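Local structure of tetratricopeptide TPR_2 repeat protein (Thermobaculum terrenum, 5DJS) at residues S115-A120 with H133-D138; R142-L147 with A255-P260. The protein is of unknown function but joins tetratricopeptide repeats to a GT-B fold of glycosyltransferase family 41 and carries uridine-5'-diphosphate in the model. The protein carries 1 engineered substitution. One frame throughout, in Å; residues are numbered along the deposited sequence.

Overall arrangement
Contacts 1 and 2 follow one another along the chain and share helix 129-143. Contact 1 comes first, laying the middle of that helix against helix 111-120. Contact 2 begins where the same helix ends: the turn after it rests on the end of helix 253-257, more than a hundred residues later. Their centres are about 16 Å apart, and they lie on the same side of the chain's centre. Helix 129-143 thus runs from a helix-on-helix contact to the flank of the parallel sheet that contains strands 240-243 and 263-266, joining the helical N-terminal part to a domain of the GT-B fold.

Contact 1 (S115-A120 with H133-D138); sequences SGLYVA and HILALD
Leu117 and Tyr118 pack against Leu135 and Ala136 where two successive helices, 111-120 and 129-143, run antiparallel as a helical hairpin in the helical N-terminal part of the protein. The axes of the two short segments approach to 9.8 Å, at an angle of 162° between their directions. The contact is wholly nonpolar across the helices.

The aliphatic part centres on one methyl group. CD2 of Leu135 comes within 3.8 Å of Leu117 CG, the two leucine side chains crossing at about a right angle, and it also lies 4.1 Å from Tyr118 CB. Leu135 CD2 also reaches the backbone, 3.7 Å from Tyr118 N. A branched leucine suits this place because one branch, CD2, can touch the side chain of Leu117 and the backbone and CB of Tyr118 at once. Leu117 also packs on Ile97 and Leu104 of helix 93-106, so it is backed by a third helix.

The aromatic part is a CH-pi contact. With its CG anti to the backbone N (chi1 177°), Tyr118 carries its ring past Ala136, which sits over one face. The small methyl lets the ring lie close to the helix. The hydroxyl beyond is satisfied by the backbone O of Thr273, while His122 and His247 meet the ring edge-to-face. Ala136 CB stands 3.8 Å from the centroid of the Tyr118 ring, 22° off the normal, shifted toward the rim so that its nearest ring atom is Tyr118 CZ, at 3.5 Å.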
loop_
_atom_site.group_PDB
_atom_site.type_symbol
_atom_site.label_atom_id
_atom_site.label_comp_id
_atom_site.label_asym_id
_atom_site.label_seq_id
_atom_site.Cartn_x
_atom_site.Cartn_y
_atom_site.Cartn_z
ATOM N N SER A 115 0.501 14.013 5.040
ATOM C CA SER A 115 0.489 12.534 4.981
ATOM C C SER A 115 1.379 12.041 3.847
ATOM O O SER A 115 2.304 11.246 4.064
ATOM C CB SER A 115 -0.916 11.970 4.723
ATOM O OG SER A 115 -1.775 12.129 5.823
ATOM N N GLY A 116 1.076 12.518 2.638
ATOM C CA GLY A 116 1.791 12.131 1.426
ATOM C C GLY A 116 3.288 12.223 1.610
ATOM O O GLY A 116 4.023 11.303 1.249
ATOM N N LEU A 117 3.730 13.334 2.199
ATOM C CA LEU A 117 5.138 13.537 2.538
ATOM C C LEU A 117 5.625 12.446 3.495
ATOM O O LEU A 117 6.634 11.796 3.219
ATOM C CB LEU A 117 5.351 14.936 3.133
ATOM C CG LEU A 117 6.761 15.312 3.590
ATOM C CD1 LEU A 117 7.749 15.265 2.438
ATOM C CD2 LEU A 117 6.747 16.690 4.222
ATOM N N TYR A 118 4.902 12.232 4.593
ATOM C CA TYR A 118 5.210 11.136 5.541
ATOM C C TYR A 118 5.370 9.779 4.854
ATOM O O TYR A 118 6.361 9.083 5.086
ATOM C CB TYR A 118 4.128 11.035 6.619
ATOM C CG TYR A 118 4.295 9.902 7.619
ATOM C CD1 TYR A 118 5.526 9.648 8.231
ATOM C CD2 TYR A 118 3.201 9.109 7.987
ATOM C CE1 TYR A 118 5.663 8.615 9.156
ATOM C CE2 TYR A 118 3.326 8.087 8.913
ATOM C CZ TYR A 118 4.551 7.840 9.495
ATOM O OH TYR A 118 4.658 6.835 10.429
ATOM N N VAL A 119 4.398 9.425 4.012
ATOM C CA VAL A 119 4.463 8.206 3.200
ATOM C C VAL A 119 5.704 8.201 2.309
ATOM O O VAL A 119 6.473 7.241 2.318
ATOM C CB VAL A 119 3.208 8.057 2.316
ATOM C CG1 VAL A 119 3.393 6.995 1.235
ATOM C CG2 VAL A 119 2.011 7.728 3.186
ATOM N N ALA A 120 5.889 9.287 1.561
ATOM C CA ALA A 120 6.973 9.414 0.582
ATOM C C ALA A 120 8.355 9.147 1.168
ATOM O O ALA A 120 9.200 8.549 0.499
ATOM C CB ALA A 120 6.943 10.788 -0.065
ATOM N N HIS A 133 9.120 9.410 12.227
ATOM C CA HIS A 133 8.404 9.448 13.503
ATOM C C HIS A 133 7.942 10.868 13.880
ATOM O O HIS A 133 6.757 11.100 14.158
ATOM C CB HIS A 133 9.346 8.883 14.571
ATOM C CG HIS A 133 8.794 8.893 15.959
ATOM N ND1 HIS A 133 7.551 8.386 16.274
ATOM C CD2 HIS A 133 9.345 9.295 17.127
ATOM C CE1 HIS A 133 7.350 8.496 17.575
ATOM N NE2 HIS A 133 8.422 9.046 18.117
ATOM N N ILE A 134 8.892 11.804 13.861
ATOM C CA ILE A 134 8.641 13.207 14.201
ATOM C C ILE A 134 7.600 13.834 13.277
ATOM O O ILE A 134 6.648 14.481 13.735
ATOM C CB ILE A 134 9.957 14.022 14.197
ATOM C CG1 ILE A 134 10.713 13.752 15.508
ATOM C CG2 ILE A 134 9.696 15.518 14.044
ATOM C CD1 ILE A 134 12.168 14.162 15.487
ATOM N N LEU A 135 7.777 13.638 11.979
ATOM C CA LEU A 135 6.814 14.166 11.024
ATOM C C LEU A 135 5.407 13.589 11.249
ATOM O O LEU A 135 4.422 14.289 11.063
ATOM C CB LEU A 135 7.283 13.914 9.593
ATOM C CG LEU A 135 6.459 14.566 8.486
ATOM C CD1 LEU A 135 6.628 16.083 8.503
ATOM C CD2 LEU A 135 6.860 13.995 7.137
ATOM N N ALA A 136 5.314 12.325 11.657
ATOM C CA ALA A 136 4.008 11.677 11.882
ATOM C C ALA A 136 3.293 12.279 13.088
ATOM O O ALA A 136 2.117 12.659 13.003
ATOM C CB ALA A 136 4.184 10.190 12.087
ATOM N N LEU A 137 4.030 12.357 14.198
ATOM C CA LEU A 137 3.578 13.028 15.403
ATOM C C LEU A 137 3.120 14.450 15.097
ATOM O O LEU A 137 2.044 14.863 15.532
ATOM C CB LEU A 137 4.703 13.081 16.435
ATOM C CG LEU A 137 5.134 11.781 17.093
ATOM C CD1 LEU A 137 6.378 12.004 17.933
ATOM C CD2 LEU A 137 4.021 11.199 17.944
ATOM N N ASP A 138 3.940 15.185 14.343
ATOM C CA ASP A 138 3.616 16.569 13.950
ATOM C C ASP A 138 2.251 16.632 13.293
ATOM O O ASP A 138 1.453 17.471 13.641
ATOM C CB ASP A 138 4.682 17.154 13.008
ATOM C CG ASP A 138 4.706 18.683 13.015
ATOM O OD1 ASP A 138 4.007 19.314 12.199
ATOM O OD2 ASP A 138 5.461 19.256 13.825
#

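Contact 2 (R142-L147 with A255-P260); sequences RYADPL and AFARRP
Ala144 and Leu147 meet Ala257 and Arg258 in a partly buried contact between two helix ends, where the turn after helix 129-143 rests on the C-terminal end of helix 253-257 at the flank of a Rossmann-like sheet.

Alanines bring the backbones together. Ala257 CB lies 4.2 Å from Ala144 CB and 4.1 Å from Leu147 CB, and it also faces the carbonyl of Ala144, with 3.5 Å between Ala257 CB and Ala144 O. Small side chains at both positions allow the CA atoms of Ala144 and Ala257 to come within 5.2 Å. The turn itself is closed by a backbone bond from Leu147 N to Ala144 O. Just beyond it, Thr148 OG1 bonds to Ala257 O, and more weakly to Ala144 O, giving the nonpolar contact a polar tie.

On the more exposed side Leu147 covers a face of the Arg258 guanidinium. Its CG stands anti to the carbonyl carbon (chi1 -62°), and both methyls then reach the flat group: CD2 is 4.1 Å above the plane over its centre, while CD1 comes 3.5 Å from Arg258 NH2. The arginine chain bends at chi3 (-101°), and its NE bonds back to Phe254 O. A long arginine suits the spot, giving its planar head to leucine while its N-H groups remain in the plane for polar partners.

Arg258 also touches Asp226 and Cys230 of helix 226-236, and Phe256 packs on strand 240-243. Helix 253-257 lies in the crossover connection from that strand to its parallel neighbour 263-266, and the turn that follows helix 129-143 lies against its C-terminal end.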
loop_
_atom_site.group_PDB
_atom_site.type_symbol
_atom_site.label_atom_id
_atom_site.label_comp_id
_atom_site.label_asym_id
_atom_site.label_seq_id
_atom_site.Cartn_x
_atom_site.Cartn_y
_atom_site.Cartn_z
ATOM N N ARG A 142 -1.403 18.238 14.906
ATOM C CA ARG A 142 -2.106 19.278 14.164
ATOM C C ARG A 142 -3.559 18.929 13.876
ATOM O O ARG A 142 -4.432 19.771 14.072
ATOM C CB ARG A 142 -1.391 19.576 12.839
ATOM C CG ARG A 142 -0.082 20.327 13.010
ATOM C CD ARG A 142 0.609 20.577 11.680
ATOM N NE ARG A 142 1.980 21.018 11.908
ATOM C CZ ARG A 142 2.350 22.238 12.302
ATOM N NH1 ARG A 142 1.453 23.199 12.510
ATOM N NH2 ARG A 142 3.646 22.500 12.486
ATOM N N TYR A 143 -3.807 17.702 13.401
ATOM C CA TYR A 143 -5.099 17.337 12.787
ATOM C C TYR A 143 -5.929 16.262 13.495
ATOM O O TYR A 143 -7.118 16.118 13.203
ATOM C CB TYR A 143 -4.867 16.927 11.327
ATOM C CG TYR A 143 -4.087 17.958 10.547
ATOM C CD1 TYR A 143 -4.545 19.278 10.448
ATOM C CD2 TYR A 143 -2.878 17.632 9.933
ATOM C CE1 TYR A 143 -3.818 20.237 9.747
ATOM C CE2 TYR A 143 -2.151 18.579 9.235
ATOM C CZ TYR A 143 -2.612 19.871 9.143
ATOM O OH TYR A 143 -1.835 20.746 8.435
ATOM N N ALA A 144 -5.326 15.527 14.424
ATOM C CA ALA A 144 -5.958 14.339 15.003
ATOM C C ALA A 144 -6.152 14.454 16.505
ATOM O O ALA A 144 -7.277 14.363 16.987
ATOM C CB ALA A 144 -5.129 13.108 14.682
ATOM N N ASP A 145 -5.059 14.644 17.238
ATOM C CA ASP A 145 -5.093 14.673 18.709
ATOM C C ASP A 145 -5.995 15.754 19.344
ATOM O O ASP A 145 -6.551 15.522 20.414
ATOM C CB ASP A 145 -3.669 14.755 19.281
ATOM C CG ASP A 145 -2.847 13.482 19.023
ATOM O OD1 ASP A 145 -3.368 12.510 18.411
ATOM O OD2 ASP A 145 -1.667 13.457 19.438
ATOM N N PRO A 146 -6.142 16.932 18.702
ATOM C CA PRO A 146 -7.138 17.900 19.180
ATOM C C PRO A 146 -8.558 17.357 19.285
ATOM O O PRO A 146 -9.287 17.745 20.195
ATOM C CB PRO A 146 -7.069 19.014 18.128
ATOM C CG PRO A 146 -5.631 19.017 17.724
ATOM C CD PRO A 146 -5.200 17.567 17.756
ATOM N N LEU A 147 -8.935 16.465 18.372
ATOM C CA LEU A 147 -10.267 15.849 18.371
ATOM C C LEU A 147 -10.465 14.691 19.389
ATOM O O LEU A 147 -11.603 14.280 19.641
ATOM C CB LEU A 147 -10.594 15.340 16.962
ATOM C CG LEU A 147 -10.665 16.372 15.834
ATOM C CD1 LEU A 147 -10.737 15.701 14.473
ATOM C CD2 LEU A 147 -11.873 17.280 16.015
ATOM N N ALA A 255 -12.238 10.451 11.725
ATOM C CA ALA A 255 -13.295 9.740 12.421
ATOM C C ALA A 255 -12.698 8.938 13.597
ATOM O O ALA A 255 -13.194 9.025 14.721
ATOM C CB ALA A 255 -14.062 8.841 11.460
ATOM N N PHE A 256 -11.612 8.202 13.343
ATOM C CA PHE A 256 -10.869 7.498 14.419
ATOM C C PHE A 256 -10.376 8.455 15.494
ATOM O O PHE A 256 -10.313 8.102 16.659
ATOM C CB PHE A 256 -9.649 6.731 13.876
ATOM C CG PHE A 256 -9.985 5.399 13.268
ATOM C CD1 PHE A 256 -10.526 5.318 11.983
ATOM C CD2 PHE A 256 -9.766 4.227 13.974
ATOM C CE1 PHE A 256 -10.841 4.102 11.417
ATOM C CE2 PHE A 256 -10.082 3.001 13.413
ATOM C CZ PHE A 256 -10.616 2.941 12.131
ATOM N N ALA A 257 -10.007 9.661 15.088
ATOM C CA ALA A 257 -9.470 10.658 15.999
ATOM C C ALA A 257 -10.416 10.970 17.154
ATOM O O ALA A 257 -9.957 11.270 18.246
ATOM C CB ALA A 257 -9.120 11.931 15.238
ATOM N N ARG A 258 -11.726 10.874 16.907
ATOM C CA ARG A 258 -12.754 11.168 17.919
ATOM C C ARG A 258 -13.058 10.032 18.914
ATOM O O ARG A 258 -13.850 10.233 19.832
ATOM C CB ARG A 258 -14.042 11.622 17.223
ATOM C CG ARG A 258 -14.095 13.118 16.993
ATOM C CD ARG A 258 -15.069 13.486 15.885
ATOM N NE ARG A 258 -14.330 13.763 14.657
ATOM C CZ ARG A 258 -14.445 14.854 13.896
ATOM N NH1 ARG A 258 -15.321 15.822 14.181
ATOM N NH2 ARG A 258 -13.679 14.965 12.809
ATOM N N ARG A 259 -12.408 8.874 18.756
ATOM C CA ARG A 259 -12.684 7.659 19.545
ATOM C C ARG A 259 -14.152 7.204 19.531
ATOM O O ARG A 259 -14.750 7.054 20.589
ATOM C CB ARG A 259 -12.197 7.803 21.001
ATOM C CG ARG A 259 -10.696 7.827 21.139
ATOM C CD ARG A 259 -10.242 7.306 22.482
ATOM N NE ARG A 259 -8.917 6.691 22.367
ATOM C CZ ARG A 259 -7.781 7.157 22.889
ATOM N NH1 ARG A 259 -7.738 8.279 23.609
ATOM N NH2 ARG A 259 -6.655 6.473 22.699
ATOM N N PRO A 260 -14.734 6.964 18.337
ATOM C CA PRO A 260 -16.110 6.434 18.290
ATOM C C PRO A 260 -16.250 5.013 18.842
ATOM O O PRO A 260 -17.366 4.590 19.177
ATOM C CB PRO A 260 -16.455 6.479 16.795
ATOM C CG PRO A 260 -15.136 6.486 16.106
ATOM C CD PRO A 260 -14.240 7.288 16.992
#